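Local coordinates for protein hydrazine synthase subunit alpha (Candidatus Kuenenia stuttgartiensis, PDB 5C2V) that makes hydrazine within the hydrazine synthase complex, condensing hydroxylamine from the gamma subunit with ammonia, and carries two c-type hemes, at residues D[694-699]-D[704-709]; D[718-721]-D[727-730]. All coordinates share one frame; numbering follows the deposited sequence.

Contact 1: D[694-699]-D[704-709]; sequences EPQRGK and GGKYVN. With HEC (heme c), chain B.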
loop_
_atom_site.group_PDB
_atom_site.type_symbol
_atom_site.label_atom_id
_atom_site.label_comp_id
_atom_site.label_asym_id
_atom_site.label_seq_id
_atom_site.Cartn_x
_atom_site.Cartn_y
_atom_site.Cartn_z
ATOM N N GLU D 694 -8.848 -22.085 -1.094
ATOM C CA GLU D 694 -9.888 -21.131 -1.478
ATOM C C GLU D 694 -9.755 -19.792 -0.752
ATOM O O GLU D 694 -9.538 -19.757 0.460
ATOM C CB GLU D 694 -11.271 -21.731 -1.212
ATOM C CG GLU D 694 -12.434 -20.815 -1.563
ATOM C CD GLU D 694 -13.781 -21.452 -1.287
ATOM O OE1 GLU D 694 -13.810 -22.584 -0.757
ATOM O OE2 GLU D 694 -14.812 -20.819 -1.600
ATOM N N PRO D 695 -9.884 -18.683 -1.498
ATOM C CA PRO D 695 -9.839 -17.325 -0.940
ATOM C C PRO D 695 -11.031 -17.017 -0.037
ATOM O O PRO D 695 -12.037 -17.725 -0.076
ATOM C CB PRO D 695 -9.863 -16.428 -2.185
ATOM C CG PRO D 695 -9.447 -17.309 -3.313
ATOM C CD PRO D 695 -9.964 -18.668 -2.968
ATOM N N GLN D 696 -10.908 -15.965 0.767
ATOM C CA GLN D 696 -11.986 -15.536 1.651
ATOM C C GLN D 696 -12.326 -14.067 1.408
ATOM O O GLN D 696 -11.432 -13.238 1.239
ATOM C CB GLN D 696 -11.598 -15.758 3.115
ATOM C CG GLN D 696 -12.648 -15.314 4.119
ATOM C CD GLN D 696 -12.253 -15.626 5.548
ATOM O OE1 GLN D 696 -12.248 -16.785 5.963
ATOM N NE2 GLN D 696 -11.915 -14.592 6.309
ATOM N N ARG D 697 -13.619 -13.753 1.385
ATOM C CA ARG D 697 -14.067 -12.384 1.144
ATOM C C ARG D 697 -13.574 -11.436 2.229
ATOM O O ARG D 697 -13.719 -11.710 3.421
ATOM C CB ARG D 697 -15.594 -12.319 1.056
ATOM C CG ARG D 697 -16.127 -10.928 0.734
ATOM C CD ARG D 697 -17.648 -10.895 0.685
ATOM N NE ARG D 697 -18.255 -11.054 2.003
ATOM C CZ ARG D 697 -18.460 -10.056 2.858
ATOM N NH1 ARG D 697 -18.102 -8.819 2.535
ATOM N NH2 ARG D 697 -19.021 -10.293 4.035
ATOM N N GLY D 698 -12.987 -10.320 1.808
ATOM C CA GLY D 698 -12.514 -9.312 2.737
ATOM C C GLY D 698 -11.139 -9.604 3.308
ATOM O O GLY D 698 -10.680 -8.912 4.216
ATOM N N LYS D 699 -10.482 -10.632 2.782
ATOM C CA LYS D 699 -9.135 -10.974 3.225
ATOM C C LYS D 699 -8.142 -10.960 2.070
ATOM O O LYS D 699 -8.379 -11.570 1.027
ATOM C CB LYS D 699 -9.115 -12.347 3.903
ATOM C CG LYS D 699 -7.717 -12.798 4.306
ATOM C CD LYS D 699 -7.700 -14.232 4.811
ATOM C CE LYS D 699 -8.414 -14.370 6.139
ATOM N NZ LYS D 699 -8.294 -15.752 6.683
ATOM N N GLY D 704 -3.795 -14.865 3.388
ATOM C CA GLY D 704 -4.297 -16.226 3.351
ATOM C C GLY D 704 -5.684 -16.365 2.755
ATOM O O GLY D 704 -6.261 -15.401 2.253
ATOM N N GLY D 705 -6.207 -17.586 2.796
ATOM C CA GLY D 705 -7.552 -17.873 2.333
ATOM C C GLY D 705 -8.487 -18.165 3.487
ATOM O O GLY D 705 -8.273 -17.691 4.604
ATOM N N LYS D 706 -9.536 -18.935 3.214
ATOM C CA LYS D 706 -10.439 -19.371 4.268
ATOM C C LYS D 706 -9.710 -20.236 5.293
ATOM O O LYS D 706 -9.651 -19.892 6.473
ATOM C CB LYS D 706 -11.619 -20.152 3.679
ATOM C CG LYS D 706 -12.581 -19.326 2.836
ATOM C CD LYS D 706 -13.745 -20.179 2.345
ATOM C CE LYS D 706 -14.777 -19.345 1.602
ATOM N NZ LYS D 706 -15.953 -20.158 1.180
ATOM N N TYR D 707 -9.169 -21.364 4.840
ATOM C CA TYR D 707 -8.506 -22.302 5.744
ATOM C C TYR D 707 -6.976 -22.263 5.778
ATOM O O TYR D 707 -6.367 -22.928 6.614
ATOM C CB TYR D 707 -8.949 -23.724 5.397
ATOM C CG TYR D 707 -10.447 -23.874 5.323
ATOM C CD1 TYR D 707 -11.200 -24.082 6.469
ATOM C CD2 TYR D 707 -11.113 -23.796 4.107
ATOM C CE1 TYR D 707 -12.571 -24.214 6.407
ATOM C CE2 TYR D 707 -12.483 -23.927 4.034
ATOM C CZ TYR D 707 -13.207 -24.137 5.188
ATOM O OH TYR D 707 -14.574 -24.268 5.122
ATOM N N VAL D 708 -6.343 -21.489 4.901
ATOM C CA VAL D 708 -4.886 -21.576 4.779
ATOM C C VAL D 708 -4.191 -20.231 4.585
ATOM O O VAL D 708 -4.540 -19.460 3.691
ATOM C CB VAL D 708 -4.482 -22.511 3.608
ATOM C CG1 VAL D 708 -3.026 -22.295 3.216
ATOM C CG2 VAL D 708 -4.723 -23.971 3.973
ATOM N N ASN D 709 -3.199 -19.964 5.430
ATOM C CA ASN D 709 -2.323 -18.813 5.250
ATOM C C ASN D 709 -0.915 -19.273 4.886
ATOM O O ASN D 709 -0.193 -19.795 5.729
ATOM C CB ASN D 709 -2.294 -17.955 6.518
ATOM C CG ASN D 709 -3.630 -17.295 6.809
ATOM O OD1 ASN D 709 -3.790 -16.087 6.627
ATOM N ND2 ASN D 709 -4.596 -18.084 7.260
HETATM FE FE HEC B . -14.044 -31.489 10.155
HETATM C CHA HEC B . -15.731 -28.526 10.541
HETATM C CHB HEC B . -11.323 -29.793 8.931
HETATM C CHC HEC B . -12.288 -34.457 9.871
HETATM C CHD HEC B . -16.816 -33.272 11.138
HETATM N NA HEC B . -13.621 -29.533 9.764
HETATM C C1A HEC B . -14.437 -28.460 10.073
HETATM C C2A HEC B . -13.688 -27.246 9.816
HETATM C C3A HEC B . -12.475 -27.591 9.373
HETATM C C4A HEC B . -12.405 -29.038 9.330
HETATM C CMA HEC B . -11.344 -26.617 8.977
HETATM C CAA HEC B . -14.203 -25.804 10.021
HETATM C CBA HEC B . -14.899 -25.322 8.752
HETATM C CGA HEC B . -15.270 -23.869 8.903
HETATM O O1A HEC B . -15.403 -23.169 7.865
HETATM O O2A HEC B . -15.423 -23.405 10.062
HETATM N NB HEC B . -12.176 -32.033 9.466
HETATM C C1B HEC B . -11.172 -31.152 9.115
HETATM C C2B HEC B . -9.941 -31.908 8.982
HETATM C C3B HEC B . -10.213 -33.194 9.232
HETATM C C4B HEC B . -11.621 -33.297 9.549
HETATM C CMB HEC B . -8.568 -31.318 8.592
HETATM C CAB HEC B . -9.223 -34.381 9.217
HETATM C CBB HEC B . -8.277 -34.296 10.436
HETATM N NC HEC B . -14.467 -33.486 10.452
HETATM C C1C HEC B . -13.602 -34.548 10.270
HETATM C C2C HEC B . -14.273 -35.760 10.689
HETATM C C3C HEC B . -15.556 -35.450 10.920
HETATM C C4C HEC B . -15.683 -34.003 10.855
HETATM C CMC HEC B . -13.696 -37.179 10.486
HETATM C CAC HEC B . -16.686 -36.429 11.324
HETATM C CBC HEC B . -16.403 -37.067 12.703
HETATM N ND HEC B . -15.992 -30.966 10.738
HETATM C C1D HEC B . -16.949 -31.898 11.135
HETATM C C2D HEC B . -18.135 -31.187 11.553
HETATM C C3D HEC B . -17.817 -29.695 11.385
HETATM C C4D HEC B . -16.458 -29.656 10.863
HETATM C CMD HEC B . -19.451 -31.804 12.075
HETATM C CAD HEC B . -18.806 -28.540 11.700
HETATM C CBD HEC B . -18.170 -27.301 12.331
HETATM C CGD HEC B . -17.392 -27.634 13.577
HETATM O O1D HEC B . -16.505 -26.826 13.954
HETATM O O2D HEC B . -17.651 -28.698 14.196
HETATM O O HOH W 1 -7.950 -21.296 2.516
HETATM O O HOH W 2 -8.591 -14.333 1.062
HETATM O O HOH W 3 -10.372 -17.571 7.348
#
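Glu694 and Lys706 meet through both backbone and side chain. The amide N of Lys706 bonds to O of Glu694 at 2.9 Å, with an N-H...O angle of 165°, and the CA of Gly705 makes a C-H...O contact with the same oxygen. Water 1 adds a bond to it and accepts a weak one from Tyr707 N.

Among the charged groups, the extended chain of Glu694, its CG opposite the backbone N (chi1 179°), reaches across that of Lys706 and forms a salt bridge, OE2 to NZ at 3.1 Å, whose hydrogen bond is weak. Lys699 ends on a neutral acceptor instead: bent at chi3 (-69°), it brings NZ 2.8 Å from O of Gly705, while its CD lies 3.2 Å from O of Gly704. Water 3 accepts a bond from Lys699 NZ and lies close to OE1 of Gln696 and O of Lys706; the NE2 of Gln696 is bonded to O of Pro732.

Apolar contact comes from CG of Lys706, 3.7 Å from CB of Gln696. Farther along 704-709, Tyr707 OH donates to O1A of the heme at 3.1 Å.

Both segments belong to the loop between helices 687-692 and 717-722 of the C-terminal heme domain. A type II turn from Gln696 to Lys699 ends the first segment, and the chain then comes back so that 704-709 runs beside 694-699. Tyr707 packs on Leu717 and Leu718 of helix 717-722.

Contact 2: D[718-721]-D[727-730]; sequences LVWR and LSAN. With HEC (heme c), chain B.
Val719 and Trp720 of the short helix 717-722 pack against Leu727 and Ser728 of the loop that follows it, a buried contact held mainly by van der Waals touch within the C-terminal heme domain. Its aliphatic part is small: CG1 of Val719 meets CD1 of Leu727 at 3.6 Å, the two side chains crossing at about a right angle. CG1 lies opposite the backbone N (chi1 -177°), and this sends it toward the loop.

Trp720 does most of the remaining work. One face of its indole receives the backbone N of Leu727, 3.7 Å above the plane and displaced toward the rim, while the Leu727 side chain runs past the indole in the opposing direction, with CD1 4.1 Å from CD1 of the tryptophan. At the ring's edge, near its plane, OG of Ser728 comes 3.6 Å from CZ2. The same CZ2 is 3.6 Å from the carbonyl O of Asn730, which approaches obliquely.

Polar groups at this edge are satisfied from the preceding loop. NE1 of Trp720 bonds to O of Ile714, and OG of Ser728 bonds to the side chain of Asn715. Ser728 OG also accepts a weak bond, 3.4 Å, from N of Asn730, a link like that of an ST turn.

The helix turns another side toward the cofactor. The bent side chain of Arg721 presents its guanidinium edge-on to a propionate, NH1 and NH2 both donating to O1D of the heme, with NH1 at 2.6 Å; NH2 is shared with Glu724 in a salt bridge. CD1 of Leu718 touches the heme methyl CMB. Helix 717-722 thus forms part of the pocket of the bis-histidine heme in this cytochrome c-type domain, with Arg721 at a propionate and Leu718 at a methyl.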
loop_
_atom_site.group_PDB
_atom_site.type_symbol
_atom_site.label_atom_id
_atom_site.label_comp_id
_atom_site.label_asym_id
_atom_site.label_seq_id
_atom_site.Cartn_x
_atom_site.Cartn_y
_atom_site.Cartn_z
ATOM N N LEU D 718 -7.336 -23.622 9.564
ATOM C CA LEU D 718 -7.219 -25.076 9.571
ATOM C C LEU D 718 -6.392 -25.549 10.760
ATOM O O LEU D 718 -6.776 -26.480 11.467
ATOM C CB LEU D 718 -6.590 -25.569 8.267
ATOM C CG LEU D 718 -6.289 -27.064 8.180
ATOM C CD1 LEU D 718 -7.569 -27.863 8.328
ATOM C CD2 LEU D 718 -5.588 -27.400 6.871
ATOM N N VAL D 719 -5.257 -24.893 10.975
ATOM C CA VAL D 719 -4.369 -25.235 12.078
ATOM C C VAL D 719 -4.995 -24.836 13.413
ATOM O O VAL D 719 -4.849 -25.541 14.413
ATOM C CB VAL D 719 -2.997 -24.557 11.919
ATOM C CG1 VAL D 719 -2.061 -24.969 13.038
ATOM C CG2 VAL D 719 -2.392 -24.912 10.571
ATOM N N TRP D 720 -5.694 -23.704 13.416
ATOM C CA TRP D 720 -6.443 -23.259 14.589
ATOM C C TRP D 720 -7.419 -24.333 15.052
ATOM O O TRP D 720 -7.575 -24.570 16.249
ATOM C CB TRP D 720 -7.202 -21.963 14.288
ATOM C CG TRP D 720 -6.386 -20.713 14.447
ATOM C CD1 TRP D 720 -5.147 -20.470 13.932
ATOM C CD2 TRP D 720 -6.765 -19.528 15.156
ATOM N NE1 TRP D 720 -4.726 -19.209 14.284
ATOM C CE2 TRP D 720 -5.702 -18.610 15.035
ATOM C CE3 TRP D 720 -7.898 -19.153 15.884
ATOM C CZ2 TRP D 720 -5.738 -17.344 15.616
ATOM C CZ3 TRP D 720 -7.933 -17.896 16.459
ATOM C CH2 TRP D 720 -6.860 -17.007 16.322
ATOM N N ARG D 721 -8.070 -24.983 14.092
ATOM C CA ARG D 721 -9.042 -26.025 14.399
ATOM C C ARG D 721 -8.375 -27.348 14.756
ATOM O O ARG D 721 -8.840 -28.065 15.641
ATOM C CB ARG D 721 -10.001 -26.226 13.224
ATOM C CG ARG D 721 -10.941 -25.054 12.990
ATOM C CD ARG D 721 -11.618 -24.633 14.285
ATOM N NE ARG D 721 -12.290 -25.749 14.943
ATOM C CZ ARG D 721 -13.541 -26.120 14.693
ATOM N NH1 ARG D 721 -14.261 -25.462 13.795
ATOM N NH2 ARG D 721 -14.072 -27.149 15.340
ATOM N N LEU D 727 -4.099 -19.579 18.229
ATOM C CA LEU D 727 -2.648 -19.688 18.191
ATOM C C LEU D 727 -1.927 -18.345 18.088
ATOM O O LEU D 727 -0.883 -18.147 18.708
ATOM C CB LEU D 727 -2.240 -20.599 17.034
ATOM C CG LEU D 727 -2.780 -22.024 17.181
ATOM C CD1 LEU D 727 -2.471 -22.858 15.955
ATOM C CD2 LEU D 727 -2.218 -22.680 18.434
ATOM N N SER D 728 -2.479 -17.427 17.301
ATOM C CA SER D 728 -1.817 -16.149 17.063
ATOM C C SER D 728 -2.698 -14.958 17.419
ATOM O O SER D 728 -3.835 -15.119 17.861
ATOM C CB SER D 728 -1.380 -16.045 15.601
ATOM O OG SER D 728 -2.501 -15.963 14.740
ATOM N N ALA D 729 -2.157 -13.759 17.222
ATOM C CA ALA D 729 -2.883 -12.529 17.509
ATOM C C ALA D 729 -3.617 -12.031 16.270
ATOM O O ALA D 729 -4.243 -10.972 16.292
ATOM C CB ALA D 729 -1.934 -11.460 18.029
ATOM N N ASN D 730 -3.532 -12.796 15.188
ATOM C CA ASN D 730 -4.279 -12.473 13.980
ATOM C C ASN D 730 -5.361 -13.514 13.730
ATOM O O ASN D 730 -5.070 -14.650 13.355
ATOM C CB ASN D 730 -3.346 -12.384 12.772
ATOM C CG ASN D 730 -2.143 -11.499 13.027
ATOM O OD1 ASN D 730 -2.240 -10.273 12.993
ATOM N ND2 ASN D 730 -0.998 -12.121 13.282
HETATM FE FE HEC B . -14.044 -31.489 10.155
HETATM C CHA HEC B . -15.731 -28.526 10.541
HETATM C CHB HEC B . -11.323 -29.793 8.931
HETATM C CHC HEC B . -12.288 -34.457 9.871
HETATM C CHD HEC B . -16.816 -33.272 11.138
HETATM N NA HEC B . -13.621 -29.533 9.764
HETATM C C1A HEC B . -14.437 -28.460 10.073
HETATM C C2A HEC B . -13.688 -27.246 9.816
HETATM C C3A HEC B . -12.475 -27.591 9.373
HETATM C C4A HEC B . -12.405 -29.038 9.330
HETATM C CMA HEC B . -11.344 -26.617 8.977
HETATM C CAA HEC B . -14.203 -25.804 10.021
HETATM C CBA HEC B . -14.899 -25.322 8.752
HETATM C CGA HEC B . -15.270 -23.869 8.903
HETATM O O1A HEC B . -15.403 -23.169 7.865
HETATM O O2A HEC B . -15.423 -23.405 10.062
HETATM N NB HEC B . -12.176 -32.033 9.466
HETATM C C1B HEC B . -11.172 -31.152 9.115
HETATM C C2B HEC B . -9.941 -31.908 8.982
HETATM C C3B HEC B . -10.213 -33.194 9.232
HETATM C C4B HEC B . -11.621 -33.297 9.549
HETATM C CMB HEC B . -8.568 -31.318 8.592
HETATM C CAB HEC B . -9.223 -34.381 9.217
HETATM C CBB HEC B . -8.277 -34.296 10.436
HETATM N NC HEC B . -14.467 -33.486 10.452
HETATM C C1C HEC B . -13.602 -34.548 10.270
HETATM C C2C HEC B . -14.273 -35.760 10.689
HETATM C C3C HEC B . -15.556 -35.450 10.920
HETATM C C4C HEC B . -15.683 -34.003 10.855
HETATM C CMC HEC B . -13.696 -37.179 10.486
HETATM C CAC HEC B . -16.686 -36.429 11.324
HETATM C CBC HEC B . -16.403 -37.067 12.703
HETATM N ND HEC B . -15.992 -30.966 10.738
HETATM C C1D HEC B . -16.949 -31.898 11.135
HETATM C C2D HEC B . -18.135 -31.187 11.553
HETATM C C3D HEC B . -17.817 -29.695 11.385
HETATM C C4D HEC B . -16.458 -29.656 10.863
HETATM C CMD HEC B . -19.451 -31.804 12.075
HETATM C CAD HEC B . -18.806 -28.540 11.700
HETATM C CBD HEC B . -18.170 -27.301 12.331
HETATM C CGD HEC B . -17.392 -27.634 13.577
HETATM O O1D HEC B . -16.505 -26.826 13.954
HETATM O O2D HEC B . -17.651 -28.698 14.196
#

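Overall arrangement
Contacts 1 and 2 follow one another along the chain, their centres about 13 Å apart, and meet where O of Tyr707 lies 3.2 Å from N of Leu718, a probable hydrogen bond joining the loop to helix 717-722. They serve the same bis-histidine heme from two positions: contact 1 supplies a tyrosine to one propionate and contact 2 an arginine to the other, with Arg733 as a further donor to the heme. Neither provides an axial ligand. The side chain of Glu694 is about 11 Å from that of His662, and the side chain of Trp720 about 10 Å from that of His745.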